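Local structure of GH5 (Bacteroidetes bacterium AC2a, 4YHE) at residues F309-A320 / Y375-E386. The protein probably hydrolyses beta-1,4-glucosidic bonds of cellulose as an endoglucanase of glycoside hydrolase family 5. Residues are numbered along the deposited sequence; the frame is centred on the assembly and turned at random.
Sequences FRLYYFRYICKA and YTLQSIYDSAPE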
ATOM      1  N   PHE A 309       9.367  12.019 -18.091  1.00 19.17           N
ATOM      2  CA  PHE A 309      10.179  11.497 -17.011  1.00 18.74           C
ATOM      3  C   PHE A 309       9.409  10.662 -15.994  1.00 17.52           C
ATOM      4  O   PHE A 309       9.931   9.686 -15.527  1.00 17.77           O
ATOM      5  CB  PHE A 309      10.936  12.610 -16.304  1.00 18.98           C
ATOM      6  CG  PHE A 309      12.137  13.062 -17.069  1.00 19.01           C
ATOM      7  CD1 PHE A 309      13.339  12.396 -16.946  1.00 19.39           C
ATOM      8  CD2 PHE A 309      12.041  14.130 -17.959  1.00 19.53           C
ATOM      9  CE1 PHE A 309      14.455  12.807 -17.679  1.00 19.30           C
ATOM     10  CE2 PHE A 309      13.139  14.542 -18.679  1.00 18.36           C
ATOM     11  CZ  PHE A 309      14.340  13.870 -18.552  1.00 18.69           C
ATOM     12  N   ARG A 310       8.190  11.076 -15.648  1.00 17.83           N
ATOM     13  CA  ARG A 310       7.291  10.285 -14.819  1.00 16.47           C
ATOM     14  C   ARG A 310       6.981   8.894 -15.440  1.00 16.99           C
ATOM     15  O   ARG A 310       6.997   7.871 -14.756  1.00 15.42           O
ATOM     16  CB  ARG A 310       6.014  11.092 -14.553  1.00 16.99           C
ATOM     17  CG  ARG A 310       5.017  10.384 -13.630  1.00 16.35           C
ATOM     18  CD  ARG A 310       3.614  10.895 -13.863  1.00 15.75           C
ATOM     19  NE  ARG A 310       2.664  10.486 -12.856  1.00 15.58           N
ATOM     20  CZ  ARG A 310       1.335  10.587 -12.948  1.00 14.53           C
ATOM     21  NH1 ARG A 310       0.747  11.029 -14.037  1.00 13.96           N
ATOM     22  NH2 ARG A 310       0.585  10.192 -11.949  1.00 15.14           N
ATOM     23  N   LEU A 311       6.735   8.858 -16.739  1.00 16.91           N
ATOM     24  CA  LEU A 311       6.469   7.600 -17.426  1.00 18.44           C
ATOM     25  C   LEU A 311       7.705   6.715 -17.430  1.00 17.43           C
ATOM     26  O   LEU A 311       7.587   5.524 -17.193  1.00 16.31           O
ATOM     27  CB  LEU A 311       5.957   7.830 -18.857  1.00 18.66           C
ATOM     28  CG  LEU A 311       4.699   8.658 -19.029  1.00 20.81           C
ATOM     29  CD1 LEU A 311       4.214   8.656 -20.487  1.00 21.62           C
ATOM     30  CD2 LEU A 311       3.580   8.115 -18.159  1.00 20.77           C
ATOM     31  N   TYR A 312       8.873   7.317 -17.672  1.00 17.34           N
ATOM     32  CA  TYR A 312      10.171   6.638 -17.566  1.00 17.21           C
ATOM     33  C   TYR A 312      10.361   6.054 -16.182  1.00 16.37           C
ATOM     34  O   TYR A 312      10.715   4.915 -16.034  1.00 15.62           O
ATOM     35  CB  TYR A 312      11.337   7.588 -17.907  1.00 17.58           C
ATOM     36  CG  TYR A 312      12.686   7.002 -17.622  1.00 17.81           C
ATOM     37  CD1 TYR A 312      13.194   5.960 -18.416  1.00 17.93           C
ATOM     38  CD2 TYR A 312      13.475   7.465 -16.569  1.00 16.99           C
ATOM     39  CE1 TYR A 312      14.416   5.394 -18.151  1.00 17.95           C
ATOM     40  CE2 TYR A 312      14.722   6.919 -16.320  1.00 18.06           C
ATOM     41  CZ  TYR A 312      15.186   5.877 -17.118  1.00 18.18           C
ATOM     42  OH  TYR A 312      16.395   5.301 -16.904  1.00 19.79           O
ATOM     43  N   TYR A 313      10.101   6.848 -15.152  1.00 16.29           N
ATOM     44  CA  TYR A 313      10.156   6.329 -13.790  1.00 15.33           C
ATOM     45  C   TYR A 313       9.297   5.082 -13.588  1.00 14.59           C
ATOM     46  O   TYR A 313       9.781   4.087 -13.070  1.00 14.84           O
ATOM     47  CB  TYR A 313       9.779   7.470 -12.860  1.00 16.28           C
ATOM     48  CG  TYR A 313       9.622   7.165 -11.401  1.00 16.66           C
ATOM     49  CD1 TYR A 313      10.726   7.151 -10.541  1.00 17.94           C
ATOM     50  CD2 TYR A 313       8.372   6.998 -10.849  1.00 15.81           C
ATOM     51  CE1 TYR A 313      10.570   6.965  -9.172  1.00 16.69           C
ATOM     52  CE2 TYR A 313       8.209   6.807  -9.484  1.00 16.02           C
ATOM     53  CZ  TYR A 313       9.305   6.782  -8.652  1.00 15.95           C
ATOM     54  OH  TYR A 313       9.131   6.604  -7.308  1.00 14.95           O
ATOM     55  N   PHE A 314       8.041   5.097 -14.056  1.00 14.99           N
ATOM     56  CA  PHE A 314       7.179   3.974 -13.926  1.00 14.68           C
ATOM     57  C   PHE A 314       7.727   2.766 -14.717  1.00 14.22           C
ATOM     58  O   PHE A 314       7.779   1.674 -14.210  1.00 12.75           O
ATOM     59  CB  PHE A 314       5.752   4.317 -14.404  1.00 15.45           C
ATOM     60  CG  PHE A 314       4.988   5.314 -13.510  1.00 14.40           C
ATOM     61  CD1 PHE A 314       5.218   5.411 -12.159  1.00 16.06           C
ATOM     62  CD2 PHE A 314       4.027   6.123 -14.061  1.00 15.32           C
ATOM     63  CE1 PHE A 314       4.506   6.313 -11.373  1.00 16.02           C
ATOM     64  CE2 PHE A 314       3.289   6.997 -13.295  1.00 16.08           C
ATOM     65  CZ  PHE A 314       3.531   7.095 -11.943  1.00 15.70           C
ATOM     66  N   ARG A 315       8.118   2.966 -15.966  1.00 14.82           N
ATOM     67  CA  ARG A 315       8.623   1.836 -16.718  1.00 16.03           C
ATOM     68  C   ARG A 315       9.798   1.197 -16.019  1.00 16.00           C
ATOM     69  O   ARG A 315       9.840  -0.009 -15.826  1.00 17.03           O
ATOM     70  CB  ARG A 315       9.041   2.251 -18.113  1.00 16.83           C
ATOM     71  CG  ARG A 315       7.909   2.649 -19.011  1.00 18.67           C
ATOM     72  CD  ARG A 315       8.376   2.604 -20.478  1.00 20.76           C
ATOM     73  NE  ARG A 315       9.475   3.552 -20.753  1.00 22.90           N
ATOM     74  CZ  ARG A 315       9.329   4.865 -20.904  1.00 23.11           C
ATOM     75  NH1 ARG A 315       8.126   5.428 -20.821  1.00 24.80           N
ATOM     76  NH2 ARG A 315      10.394   5.622 -21.152  1.00 23.30           N
ATOM     77  N   TYR A 316      10.748   2.014 -15.616  1.00 17.96           N
ATOM     78  CA  TYR A 316      11.977   1.496 -15.005  1.00 17.87           C
ATOM     79  C   TYR A 316      11.708   0.768 -13.678  1.00 17.71           C
ATOM     80  O   TYR A 316      12.111  -0.381 -13.497  1.00 15.70           O
ATOM     81  CB  TYR A 316      12.972   2.630 -14.805  1.00 18.22           C
ATOM     82  CG  TYR A 316      14.369   2.163 -14.490  1.00 18.80           C
ATOM     83  CD1 TYR A 316      15.279   1.880 -15.521  1.00 18.45           C
ATOM     84  CD2 TYR A 316      14.796   1.975 -13.178  1.00 19.33           C
ATOM     85  CE1 TYR A 316      16.534   1.390 -15.245  1.00 18.06           C
ATOM     86  CE2 TYR A 316      16.081   1.506 -12.893  1.00 19.23           C
ATOM     87  CZ  TYR A 316      16.950   1.235 -13.940  1.00 19.09           C
ATOM     88  OH  TYR A 316      18.229   0.798 -13.701  1.00 20.10           O
ATOM     89  N   ILE A 317      11.055   1.438 -12.717  1.00 17.12           N
ATOM     90  CA  ILE A 317      10.877   0.810 -11.415  1.00 16.12           C
ATOM     91  C   ILE A 317       9.963  -0.428 -11.444  1.00 16.49           C
ATOM     92  O   ILE A 317      10.216  -1.400 -10.737  1.00 16.97           O
ATOM     93  CB  ILE A 317      10.422   1.811 -10.320  1.00 16.44           C
ATOM     94  CG1 ILE A 317       8.967   2.220 -10.479  1.00 17.05           C
ATOM     95  CG2 ILE A 317      11.373   3.015 -10.282  1.00 17.53           C
ATOM     96  CD1 ILE A 317       8.504   3.201  -9.402  1.00 16.77           C
ATOM     97  N   CYS A 318       8.925  -0.394 -12.273  1.00 16.62           N
ATOM     98  CA  CYS A 318       8.005  -1.502 -12.380  1.00 16.54           C
ATOM     99  C   CYS A 318       8.693  -2.718 -13.056  1.00 16.33           C
ATOM    100  O   CYS A 318       8.378  -3.851 -12.741  1.00 14.61           O
ATOM    101  CB  CYS A 318       6.748  -1.081 -13.115  1.00 15.87           C
ATOM    102  SG  CYS A 318       5.758   0.150 -12.145  1.00 15.96           S
ATOM    103  N   LYS A 319       9.611  -2.450 -13.963  1.00 18.09           N
ATOM    104  CA  LYS A 319      10.400  -3.553 -14.573  1.00 18.37           C
ATOM    105  C   LYS A 319      11.293  -4.143 -13.500  1.00 18.49           C
ATOM    106  O   LYS A 319      11.323  -5.355 -13.273  1.00 18.27           O
ATOM    107  CB  LYS A 319      11.220  -3.078 -15.765  1.00 19.12           C
ATOM    108  CG  LYS A 319      12.118  -4.168 -16.341  1.00 19.19           C
ATOM    109  CD  LYS A 319      11.337  -5.418 -16.683  1.00 18.55           C
ATOM    110  CE  LYS A 319      12.118  -6.331 -17.652  1.00 20.19           C
ATOM    111  NZ  LYS A 319      11.672  -7.745 -17.497  1.00 19.12           N
ATOM    112  N   ALA A 320      11.965  -3.272 -12.763  1.00 17.72           N
ATOM    113  CA  ALA A 320      12.810  -3.746 -11.673  1.00 18.21           C
ATOM    114  C   ALA A 320      12.045  -4.614 -10.657  1.00 17.74           C
ATOM    115  O   ALA A 320      12.574  -5.598 -10.132  1.00 16.42           O
ATOM    116  CB  ALA A 320      13.514  -2.566 -10.990  1.00 18.18           C
ATOM    117  N   TYR A 375      13.442  -7.214 -23.470  1.00 22.94           N
ATOM    118  CA  TYR A 375      12.985  -6.029 -22.732  1.00 21.36           C
ATOM    119  C   TYR A 375      13.614  -6.144 -21.362  1.00 20.46           C
ATOM    120  O   TYR A 375      13.306  -7.045 -20.596  1.00 22.69           O
ATOM    121  CB  TYR A 375      11.452  -6.003 -22.658  1.00 21.17           C
ATOM    122  CG  TYR A 375      10.874  -4.793 -21.920  1.00 21.08           C
ATOM    123  CD1 TYR A 375      10.799  -3.547 -22.535  1.00 20.89           C
ATOM    124  CD2 TYR A 375      10.418  -4.903 -20.601  1.00 20.91           C
ATOM    125  CE1 TYR A 375      10.281  -2.442 -21.858  1.00 21.95           C
ATOM    126  CE2 TYR A 375       9.915  -3.776 -19.916  1.00 19.78           C
ATOM    127  CZ  TYR A 375       9.862  -2.563 -20.553  1.00 19.59           C
ATOM    128  OH  TYR A 375       9.315  -1.434 -19.936  1.00 20.20           O
ATOM    129  N   THR A 376      14.543  -5.243 -21.086  1.00 21.24           N
ATOM    130  CA  THR A 376      15.354  -5.325 -19.907  1.00 21.17           C
ATOM    131  C   THR A 376      15.446  -3.950 -19.250  1.00 20.36           C
ATOM    132  O   THR A 376      15.121  -2.922 -19.834  1.00 20.51           O
ATOM    133  CB  THR A 376      16.805  -5.746 -20.265  1.00 20.93           C
ATOM    134  OG1 THR A 376      17.402  -4.718 -21.035  1.00 21.24           O
ATOM    135  CG2 THR A 376      16.834  -7.042 -21.085  1.00 22.86           C
ATOM    136  N   LEU A 377      16.001  -3.948 -18.055  1.00 22.46           N
ATOM    137  CA  LEU A 377      16.227  -2.711 -17.361  1.00 21.91           C
ATOM    138  C   LEU A 377      17.156  -1.816 -18.204  1.00 21.72           C
ATOM    139  O   LEU A 377      16.916  -0.620 -18.360  1.00 21.82           O
ATOM    140  CB  LEU A 377      16.830  -3.022 -16.004  1.00 23.17           C
ATOM    141  CG  LEU A 377      16.342  -2.109 -14.909  1.00 25.51           C
ATOM    142  CD1 LEU A 377      14.824  -1.881 -14.946  1.00 24.09           C
ATOM    143  CD2 LEU A 377      16.810  -2.630 -13.554  1.00 26.32           C
ATOM    144  N   GLN A 378      18.179  -2.425 -18.801  1.00 23.37           N
ATOM    145  CA  GLN A 378      19.088  -1.699 -19.685  1.00 24.52           C
ATOM    146  C   GLN A 378      18.385  -1.047 -20.875  1.00 22.12           C
ATOM    147  O   GLN A 378      18.678   0.094 -21.194  1.00 22.97           O
ATOM    148  CB  GLN A 378      20.264  -2.594 -20.167  1.00 26.65           C
ATOM    149  CG  GLN A 378      21.361  -1.769 -20.847  1.00 28.97           C
ATOM    150  CD  GLN A 378      22.150  -0.901 -19.879  1.00 32.55           C
ATOM    151  OE1 GLN A 378      22.570  -1.366 -18.799  1.00 36.70           O
ATOM    152  NE2 GLN A 378      22.392   0.361 -20.264  1.00 33.14           N
ATOM    153  N   SER A 379      17.464  -1.755 -21.527  1.00 22.60           N
ATOM    154  CA  SER A 379      16.746  -1.192 -22.676  1.00 22.19           C
ATOM    155  C   SER A 379      15.871  -0.012 -22.291  1.00 22.22           C
ATOM    156  O   SER A 379      15.812   0.962 -23.013  1.00 20.52           O
ATOM    157  CB  SER A 379      15.931  -2.232 -23.436  1.00 24.69           C
ATOM    158  OG  SER A 379      14.905  -2.821 -22.675  1.00 27.73           O
ATOM    159  N   ILE A 380      15.244  -0.075 -21.119  1.00 22.92           N
ATOM    160  CA  ILE A 380      14.492   1.085 -20.607  1.00 21.30           C
ATOM    161  C   ILE A 380      15.448   2.248 -20.314  1.00 20.29           C
ATOM    162  O   ILE A 380      15.254   3.373 -20.786  1.00 20.85           O
ATOM    163  CB  ILE A 380      13.725   0.703 -19.332  1.00 20.60           C
ATOM    164  CG1 ILE A 380      12.737  -0.427 -19.592  1.00 21.18           C
ATOM    165  CG2 ILE A 380      12.931   1.904 -18.846  1.00 20.47           C
ATOM    166  CD1 ILE A 380      12.325  -1.186 -18.339  1.00 20.15           C
ATOM    167  N   TYR A 381      16.497   1.968 -19.532  1.00 20.72           N
ATOM    168  CA  TYR A 381      17.563   2.923 -19.252  1.00 23.34           C
ATOM    169  C   TYR A 381      18.039   3.672 -20.506  1.00 24.06           C
ATOM    170  O   TYR A 381      18.056   4.913 -20.561  1.00 21.90           O
ATOM    171  CB  TYR A 381      18.745   2.181 -18.624  1.00 24.55           C
ATOM    172  CG  TYR A 381      19.811   3.042 -18.013  1.00 26.56           C
ATOM    173  CD1 TYR A 381      20.914   3.480 -18.763  1.00 27.38           C
ATOM    174  CD2 TYR A 381      19.752   3.395 -16.656  1.00 26.48           C
ATOM    175  CE1 TYR A 381      21.908   4.249 -18.179  1.00 28.58           C
ATOM    176  CE2 TYR A 381      20.737   4.172 -16.077  1.00 27.88           C
ATOM    177  CZ  TYR A 381      21.811   4.591 -16.841  1.00 28.78           C
ATOM    178  OH  TYR A 381      22.777   5.358 -16.266  1.00 30.19           O
ATOM    179  N   ASP A 382      18.381   2.914 -21.538  1.00 25.40           N
ATOM    180  CA  ASP A 382      18.920   3.516 -22.773  1.00 27.39           C
ATOM    181  C   ASP A 382      17.891   4.331 -23.545  1.00 29.41           C
ATOM    182  O   ASP A 382      18.254   5.118 -24.422  1.00 32.11           O
ATOM    183  CB  ASP A 382      19.467   2.426 -23.709  1.00 29.63           C
ATOM    184  CG  ASP A 382      20.633   1.666 -23.115  1.00 31.36           C
ATOM    185  OD1 ASP A 382      21.282   2.171 -22.169  1.00 31.29           O
ATOM    186  OD2 ASP A 382      20.889   0.533 -23.598  1.00 36.49           O
ATOM    187  N   SER A 383      16.614   4.133 -23.254  1.00 27.63           N
ATOM    188  CA  SER A 383      15.553   4.879 -23.918  1.00 29.12           C
ATOM    189  C   SER A 383      15.023   6.057 -23.082  1.00 27.33           C
ATOM    190  O   SER A 383      13.990   6.648 -23.437  1.00 26.14           O
ATOM    191  CB  SER A 383      14.400   3.930 -24.270  1.00 29.86           C
ATOM    192  OG  SER A 383      13.741   3.456 -23.097  1.00 36.46           O
ATOM    193  N   ALA A 384      15.729   6.416 -22.002  1.00 26.54           N
ATOM    194  CA  ALA A 384      15.260   7.486 -21.109  1.00 25.95           C
ATOM    195  C   ALA A 384      15.111   8.821 -21.851  1.00 26.43           C
ATOM    196  O   ALA A 384      15.916   9.155 -22.720  1.00 27.55           O
ATOM    197  CB  ALA A 384      16.211   7.663 -19.938  1.00 25.21           C
ATOM    198  N   PRO A 385      14.119   9.631 -21.465  1.00 25.68           N
ATOM    199  CA  PRO A 385      13.837  10.836 -22.253  1.00 25.78           C
ATOM    200  C   PRO A 385      14.833  11.996 -22.062  1.00 26.51           C
ATOM    201  O   PRO A 385      15.639  12.032 -21.128  1.00 26.38           O
ATOM    202  CB  PRO A 385      12.456  11.245 -21.751  1.00 25.33           C
ATOM    203  CG  PRO A 385      12.449  10.792 -20.303  1.00 24.12           C
ATOM    204  CD  PRO A 385      13.243   9.520 -20.276  1.00 23.79           C
ATOM    205  N   GLU A 386      14.726  12.975 -22.938  1.00 28.82           N
ATOM    206  CA  GLU A 386      15.641  14.115 -22.940  1.00 31.13           C
ATOM    207  C   GLU A 386      15.223  15.219 -21.969  1.00 29.66           C
ATOM    208  O   GLU A 386      14.058  15.597 -21.925  1.00 29.73           O
ATOM    209  CB  GLU A 386      15.618  14.675 -24.349  1.00 36.45           C
ATOM    210  CG  GLU A 386      16.659  15.710 -24.673  1.00 40.45           C
ATOM    211  CD  GLU A 386      16.727  15.890 -26.176  1.00 43.58           C
ATOM    212  OE1 GLU A 386      15.655  15.956 -26.827  1.00 43.03           O
ATOM    213  OE2 GLU A 386      17.849  15.900 -26.696  1.00 50.31           O
TER
HETATM  214  O   HOH W   1      11.350   1.384 -22.460  1.00 31.29           O
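Leu-377 lies across the ring of Tyr-316, its CD1 methyl over the ring centre in a CH-pi contact, 3.7 Å from the centroid and 12° off the normal, while CD2 reaches Tyr-316 OH at 3.7 Å. CG of Tyr-316 is anti to the backbone N (chi1 -166°), a torsion that carries the ring end up to helix 377-382, with Ile-380 CG2 at its edge. With an alanine at Tyr-316, Leu-377 would probably lose the flat surface beneath its methyls, and a gap would open beside Ile-380. Ile-380 is a knob in the hole formed by Tyr-312, Arg-315, Tyr-316 and Lys-319; its CD1 presses tightly on Lys-319 CB at 3.4 Å. This is how a C-terminal helix, 377-382, runs almost antiparallel (169°) to residues 309-320 of helix 304-323, which joins the last two strands of the (beta/alpha)8 barrel. Past residue 382 the contact continues as CH-pi packing: Ala-384 CB sits toward the rim of one Tyr-312 face, and Pro-385 CG stands 3.7 Å above the centre of the Phe-309 ring. No direct hydrogen bond crosses between the segments; Tyr-312 OH bonds instead to Glu-270, and Lys-319 NZ pairs with Asp-323, while Lys-319 CE lies 3.3 Å from Tyr-375 O.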